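Local coordinates for hypothetical protein (Nostoc punctiforme, PDB 2O62) that is of unknown function but belongs to the DUF3598 family and pairs two calycin-like beta domains in one chain, at residues L86-F98 / R104-H116. Numbering follows the deposited sequence.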
loop_
_atom_site.group_PDB
_atom_site.type_symbol
_atom_site.label_atom_id
_atom_site.label_comp_id
_atom_site.label_asym_id
_atom_site.label_seq_id
_atom_site.Cartn_x
_atom_site.Cartn_y
_atom_site.Cartn_z
ATOM N N LEU A 86 9.390 -5.293 -14.918
ATOM C CA LEU A 86 8.651 -4.382 -15.772
ATOM C C LEU A 86 9.284 -4.237 -17.150
ATOM O O LEU A 86 10.460 -4.494 -17.344
ATOM C CB LEU A 86 8.591 -3.034 -15.132
ATOM C CG LEU A 86 7.973 -3.075 -13.718
ATOM C CD1 LEU A 86 7.980 -1.697 -13.069
ATOM C CD2 LEU A 86 6.554 -3.688 -13.646
ATOM N N GLY A 87 8.502 -3.798 -18.115
ATOM C CA GLY A 87 8.992 -3.701 -19.490
ATOM C C GLY A 87 7.888 -3.314 -20.429
ATOM O O GLY A 87 6.801 -2.995 -19.980
ATOM N N PRO A 88 8.164 -3.330 -21.749
ATOM C CA PRO A 88 7.296 -2.730 -22.794
ATOM C C PRO A 88 5.785 -2.993 -22.674
ATOM O O PRO A 88 4.970 -2.068 -22.860
ATOM C CB PRO A 88 7.824 -3.354 -24.069
ATOM C CG PRO A 88 9.252 -3.557 -23.807
ATOM C CD PRO A 88 9.381 -3.902 -22.334
ATOM N N PHE A 89 5.422 -4.230 -22.366
ATOM C CA PHE A 89 4.011 -4.606 -22.191
ATOM C C PHE A 89 3.554 -4.796 -20.771
ATOM O O PHE A 89 2.367 -5.012 -20.520
ATOM C CB PHE A 89 3.779 -5.882 -22.965
ATOM C CG PHE A 89 3.829 -5.677 -24.411
ATOM C CD1 PHE A 89 2.698 -5.250 -25.093
ATOM C CD2 PHE A 89 5.004 -5.882 -25.116
ATOM C CE1 PHE A 89 2.755 -5.039 -26.432
ATOM C CE2 PHE A 89 5.061 -5.673 -26.475
ATOM C CZ PHE A 89 3.935 -5.273 -27.150
ATOM N N SER A 90 4.486 -4.715 -19.827
ATOM C CA SER A 90 4.191 -4.942 -18.428
ATOM C C SER A 90 4.036 -3.615 -17.781
ATOM O O SER A 90 5.043 -3.007 -17.444
ATOM C CB SER A 90 5.320 -5.666 -17.719
ATOM O OG SER A 90 5.413 -7.020 -18.142
ATOM N N GLU A 91 2.783 -3.178 -17.576
ATOM C CA GLU A 91 2.498 -1.902 -16.921
ATOM C C GLU A 91 2.918 -1.878 -15.458
ATOM O O GLU A 91 2.978 -2.887 -14.791
ATOM C CB GLU A 91 0.998 -1.583 -16.988
ATOM C CG GLU A 91 0.483 -1.298 -18.393
ATOM C CD GLU A 91 -1.045 -1.333 -18.531
ATOM O OE1 GLU A 91 -1.759 -1.898 -17.672
ATOM O OE2 GLU A 91 -1.509 -0.809 -19.562
ATOM N N PHE A 92 3.152 -0.678 -14.945
ATOM C CA PHE A 92 3.428 -0.496 -13.528
ATOM C C PHE A 92 2.098 -0.612 -12.741
ATOM O O PHE A 92 1.001 -0.445 -13.272
ATOM C CB PHE A 92 4.058 0.865 -13.293
ATOM C CG PHE A 92 4.600 1.075 -11.894
ATOM C CD1 PHE A 92 5.475 0.148 -11.328
ATOM C CD2 PHE A 92 4.290 2.217 -11.202
ATOM C CE1 PHE A 92 5.993 0.358 -10.096
ATOM C CE2 PHE A 92 4.808 2.456 -9.964
ATOM C CZ PHE A 92 5.649 1.516 -9.403
ATOM N N GLY A 93 2.229 -0.945 -11.473
ATOM C CA GLY A 93 1.104 -1.184 -10.596
ATOM C C GLY A 93 1.441 -2.194 -9.526
ATOM O O GLY A 93 2.605 -2.564 -9.371
ATOM N N GLY A 94 0.432 -2.638 -8.783
ATOM C CA GLY A 94 0.635 -3.668 -7.782
ATOM C C GLY A 94 -0.211 -3.325 -6.558
ATOM O O GLY A 94 -0.920 -2.323 -6.536
ATOM N N GLU A 95 -0.109 -4.159 -5.529
ATOM C CA GLU A 95 -0.975 -4.076 -4.357
ATOM C C GLU A 95 -0.144 -3.908 -3.091
ATOM O O GLU A 95 0.846 -4.624 -2.901
ATOM C CB GLU A 95 -1.770 -5.363 -4.246
ATOM C CG GLU A 95 -2.654 -5.466 -3.008
ATOM C CD GLU A 95 -3.373 -6.797 -2.897
ATOM O OE1 GLU A 95 -3.147 -7.684 -3.743
ATOM O OE2 GLU A 95 -4.152 -6.978 -1.956
ATOM N N LEU A 96 -0.568 -2.997 -2.229
ATOM C CA LEU A 96 -0.054 -2.891 -0.877
ATOM C C LEU A 96 -1.183 -3.260 0.078
ATOM O O LEU A 96 -2.227 -2.643 0.077
ATOM C CB LEU A 96 0.425 -1.453 -0.635
ATOM C CG LEU A 96 1.465 -1.046 -1.721
ATOM C CD1 LEU A 96 1.516 0.391 -1.906
ATOM C CD2 LEU A 96 2.785 -1.553 -1.471
ATOM N N ALA A 97 -0.944 -4.237 0.923
ATOM C CA ALA A 97 -1.984 -4.820 1.770
ATOM C C ALA A 97 -1.565 -4.761 3.237
ATOM O O ALA A 97 -0.641 -5.451 3.642
ATOM C CB ALA A 97 -2.223 -6.292 1.339
ATOM N N PHE A 98 -2.237 -3.910 4.014
ATOM C CA PHE A 98 -2.030 -3.767 5.449
ATOM C C PHE A 98 -2.988 -4.640 6.265
ATOM O O PHE A 98 -4.185 -4.676 5.996
ATOM C CB PHE A 98 -2.211 -2.299 5.904
ATOM C CG PHE A 98 -1.414 -1.294 5.128
ATOM C CD1 PHE A 98 -1.938 -0.696 3.974
ATOM C CD2 PHE A 98 -0.165 -0.889 5.586
ATOM C CE1 PHE A 98 -1.235 0.261 3.287
ATOM C CE2 PHE A 98 0.559 0.058 4.872
ATOM C CZ PHE A 98 0.036 0.610 3.741
ATOM N N ARG A 104 -8.200 -5.463 7.310
ATOM C CA ARG A 104 -7.187 -5.299 6.273
ATOM C C ARG A 104 -7.577 -4.097 5.444
ATOM O O ARG A 104 -8.776 -3.782 5.287
ATOM C CB ARG A 104 -7.000 -6.518 5.386
ATOM C CG ARG A 104 -6.864 -7.806 6.128
ATOM C CD ARG A 104 -6.217 -8.878 5.291
ATOM N NE ARG A 104 -7.032 -9.271 4.164
ATOM C CZ ARG A 104 -6.737 -10.228 3.293
ATOM N NH1 ARG A 104 -5.628 -10.931 3.419
ATOM N NH2 ARG A 104 -7.565 -10.499 2.292
ATOM N N LEU A 105 -6.567 -3.402 4.942
ATOM C CA LEU A 105 -6.769 -2.347 3.962
ATOM C C LEU A 105 -5.799 -2.629 2.867
ATOM O O LEU A 105 -4.571 -2.611 3.109
ATOM C CB LEU A 105 -6.472 -0.943 4.497
ATOM C CG LEU A 105 -6.528 -0.011 3.254
ATOM C CD1 LEU A 105 -7.965 0.532 3.086
ATOM C CD2 LEU A 105 -5.551 1.028 3.125
ATOM N N ARG A 106 -6.336 -2.900 1.676
ATOM C CA ARG A 106 -5.503 -3.336 0.564
ATOM C C ARG A 106 -5.718 -2.366 -0.578
ATOM O O ARG A 106 -6.862 -2.081 -0.940
ATOM C CB ARG A 106 -5.812 -4.740 0.141
ATOM C CG ARG A 106 -5.827 -5.644 1.283
ATOM C CD ARG A 106 -5.849 -7.113 0.910
ATOM N NE ARG A 106 -7.158 -7.628 0.540
ATOM C CZ ARG A 106 -7.438 -8.267 -0.597
ATOM N NH1 ARG A 106 -6.533 -8.416 -1.558
ATOM N NH2 ARG A 106 -8.633 -8.807 -0.775
ATOM N N LEU A 107 -4.629 -1.808 -1.076
ATOM C CA LEU A 107 -4.706 -0.801 -2.109
ATOM C C LEU A 107 -3.961 -1.264 -3.353
ATOM O O LEU A 107 -2.768 -1.526 -3.302
ATOM C CB LEU A 107 -4.164 0.551 -1.592
ATOM C CG LEU A 107 -4.482 1.825 -2.412
ATOM C CD1 LEU A 107 -4.610 3.026 -1.527
ATOM C CD2 LEU A 107 -3.394 2.104 -3.398
ATOM N N VAL A 108 -4.678 -1.335 -4.471
ATOM C CA VAL A 108 -4.122 -1.604 -5.769
ATOM C C VAL A 108 -4.028 -0.321 -6.625
ATOM O O VAL A 108 -4.995 0.460 -6.733
ATOM C CB VAL A 108 -4.986 -2.625 -6.532
ATOM C CG1 VAL A 108 -4.341 -3.016 -7.811
ATOM C CG2 VAL A 108 -5.240 -3.831 -5.679
ATOM N N GLN A 109 -2.845 -0.105 -7.189
ATOM C CA GLN A 109 -2.604 0.927 -8.181
ATOM C C GLN A 109 -2.392 0.323 -9.542
ATOM O O GLN A 109 -1.719 -0.714 -9.675
ATOM C CB GLN A 109 -1.360 1.764 -7.831
ATOM C CG GLN A 109 -1.423 2.476 -6.467
ATOM C CD GLN A 109 -0.368 3.548 -6.282
ATOM O OE1 GLN A 109 -0.033 4.294 -7.227
ATOM N NE2 GLN A 109 0.118 3.676 -5.053
ATOM N N LEU A 110 -2.936 0.990 -10.551
ATOM C CA LEU A 110 -2.953 0.520 -11.927
ATOM C C LEU A 110 -2.531 1.664 -12.828
ATOM O O LEU A 110 -3.120 2.748 -12.775
ATOM C CB LEU A 110 -4.343 0.035 -12.314
ATOM C CG LEU A 110 -4.920 -1.092 -11.470
ATOM C CD1 LEU A 110 -6.347 -1.308 -11.862
ATOM C CD2 LEU A 110 -4.131 -2.407 -11.637
ATOM N N PHE A 111 -1.469 1.439 -13.605
ATOM C CA PHE A 111 -0.931 2.417 -14.541
ATOM C C PHE A 111 -1.188 1.979 -15.966
ATOM O O PHE A 111 -1.193 0.774 -16.278
ATOM C CB PHE A 111 0.589 2.641 -14.305
ATOM C CG PHE A 111 0.899 3.300 -12.966
ATOM C CD1 PHE A 111 0.743 2.608 -11.778
ATOM C CD2 PHE A 111 1.287 4.645 -12.909
ATOM C CE1 PHE A 111 1.006 3.197 -10.541
ATOM C CE2 PHE A 111 1.537 5.231 -11.663
ATOM C CZ PHE A 111 1.388 4.500 -10.494
ATOM N N ASP A 112 -1.332 2.962 -16.829
ATOM C CA ASP A 112 -1.580 2.729 -18.237
ATOM C C ASP A 112 -0.309 2.535 -19.048
ATOM O O ASP A 112 0.790 2.449 -18.509
ATOM C CB ASP A 112 -2.500 3.830 -18.797
ATOM C CG ASP A 112 -1.845 5.177 -18.911
ATOM O OD1 ASP A 112 -0.621 5.232 -19.025
ATOM O OD2 ASP A 112 -2.599 6.180 -18.908
ATOM N N ARG A 113 -0.456 2.436 -20.357
ATOM C CA ARG A 113 0.692 2.170 -21.208
ATOM C C ARG A 113 1.644 3.339 -21.349
ATOM O O ARG A 113 2.772 3.134 -21.775
ATOM C CB ARG A 113 0.230 1.698 -22.582
ATOM C CG ARG A 113 -0.473 0.381 -22.496
ATOM C CD ARG A 113 -0.897 -0.097 -23.838
ATOM N NE ARG A 113 -1.891 -1.132 -23.668
ATOM C CZ ARG A 113 -1.604 -2.392 -23.373
ATOM N NH1 ARG A 113 -0.343 -2.788 -23.208
ATOM N NH2 ARG A 113 -2.572 -3.250 -23.220
ATOM N N ASN A 114 1.174 4.543 -21.043
ATOM C CA ASN A 114 1.999 5.742 -21.092
ATOM C C ASN A 114 2.623 6.037 -19.737
ATOM O O ASN A 114 3.238 7.098 -19.525
ATOM C CB ASN A 114 1.181 6.936 -21.556
ATOM C CG ASN A 114 0.566 6.732 -22.933
ATOM O OD1 ASN A 114 -0.640 6.918 -23.117
ATOM N ND2 ASN A 114 1.374 6.327 -23.895
ATOM N N GLY A 115 2.485 5.094 -18.820
ATOM C CA GLY A 115 3.063 5.226 -17.507
ATOM C C GLY A 115 2.352 6.191 -16.581
ATOM O O GLY A 115 2.983 6.638 -15.634
ATOM N N HIS A 116 1.045 6.447 -16.782
ATOM C CA HIS A 116 0.271 7.317 -15.911
ATOM C C HIS A 116 -0.728 6.517 -15.083
ATOM O O HIS A 116 -1.279 5.535 -15.557
ATOM C CB HIS A 116 -0.498 8.338 -16.735
ATOM C CG HIS A 116 0.371 9.281 -17.487
ATOM N ND1 HIS A 116 0.246 9.482 -18.840
ATOM C CD2 HIS A 116 1.396 10.057 -17.084
ATOM C CE1 HIS A 116 1.136 10.374 -19.238
ATOM N NE2 HIS A 116 1.854 10.733 -18.190
HETATM O O HOH W 1 2.134 -1.319 -23.423
HETATM O O HOH W 2 0.225 -5.112 -21.972
HETATM O O HOH W 3 2.797 1.721 -16.656
#
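Gly94 and Gln109, Leu96 and Leu107, and Phe98 and Leu105 each exchange two backbone hydrogen bonds, and Phe111 N to Phe92 O (3.1 Å) adds a further one. They knit strands 93-98 and 104-111 into an antiparallel beta hairpin of the N-terminal calycin-like sheet, flanked by strands 79-81 and 117-127. At Gly93, whose CA lies 3.0 Å from Gln109 O, a side chain would strike that carbonyl.

The charged contact lies on the sheet face of Glu95, Ala97 and Arg106. Glu95 reaches diagonally to Arg106, its CG turned away from the backbone N (chi1 176°) and its chain extended; Arg106 NH1 donates to the syn side of Glu95 OE2 at 2.8 Å, near the guanidinium plane. Arg106 CG and CD pass over Ala97 CB, and its NH2 bridges to Glu125, which also pairs with Arg104, itself bonded to Asn12. Replacing Arg106 by alanine is likely to leave the carboxylate of buried Glu95 without this counter-charge and the Ala97 methyl without the CG and CD packed on it.

Mainly apolar packing occupies the other face, where Phe98 CD1 meets Leu105 CD2 at 4.1 Å, Phe98 continues onto Trp239 on strand 233-242 of the barrel, and Gln109 OE1 bonds to Ser223 there. Farther along, Phe92 CD2 sits 3.5 Å above one face of the Phe111 ring, the planes inclined at 50°.

Beyond the strands, Glu91 OE2 lies over the guanidinium face of Arg113, attracted by charge with no N-H aimed at it, and rests against Arg113 CG; two waters link Arg113 NH1 to Pro88 O and Phe89 O. The hairpin thus pairs charges on one face and turns a mainly apolar one toward the barrel, with water-mediated links at its end.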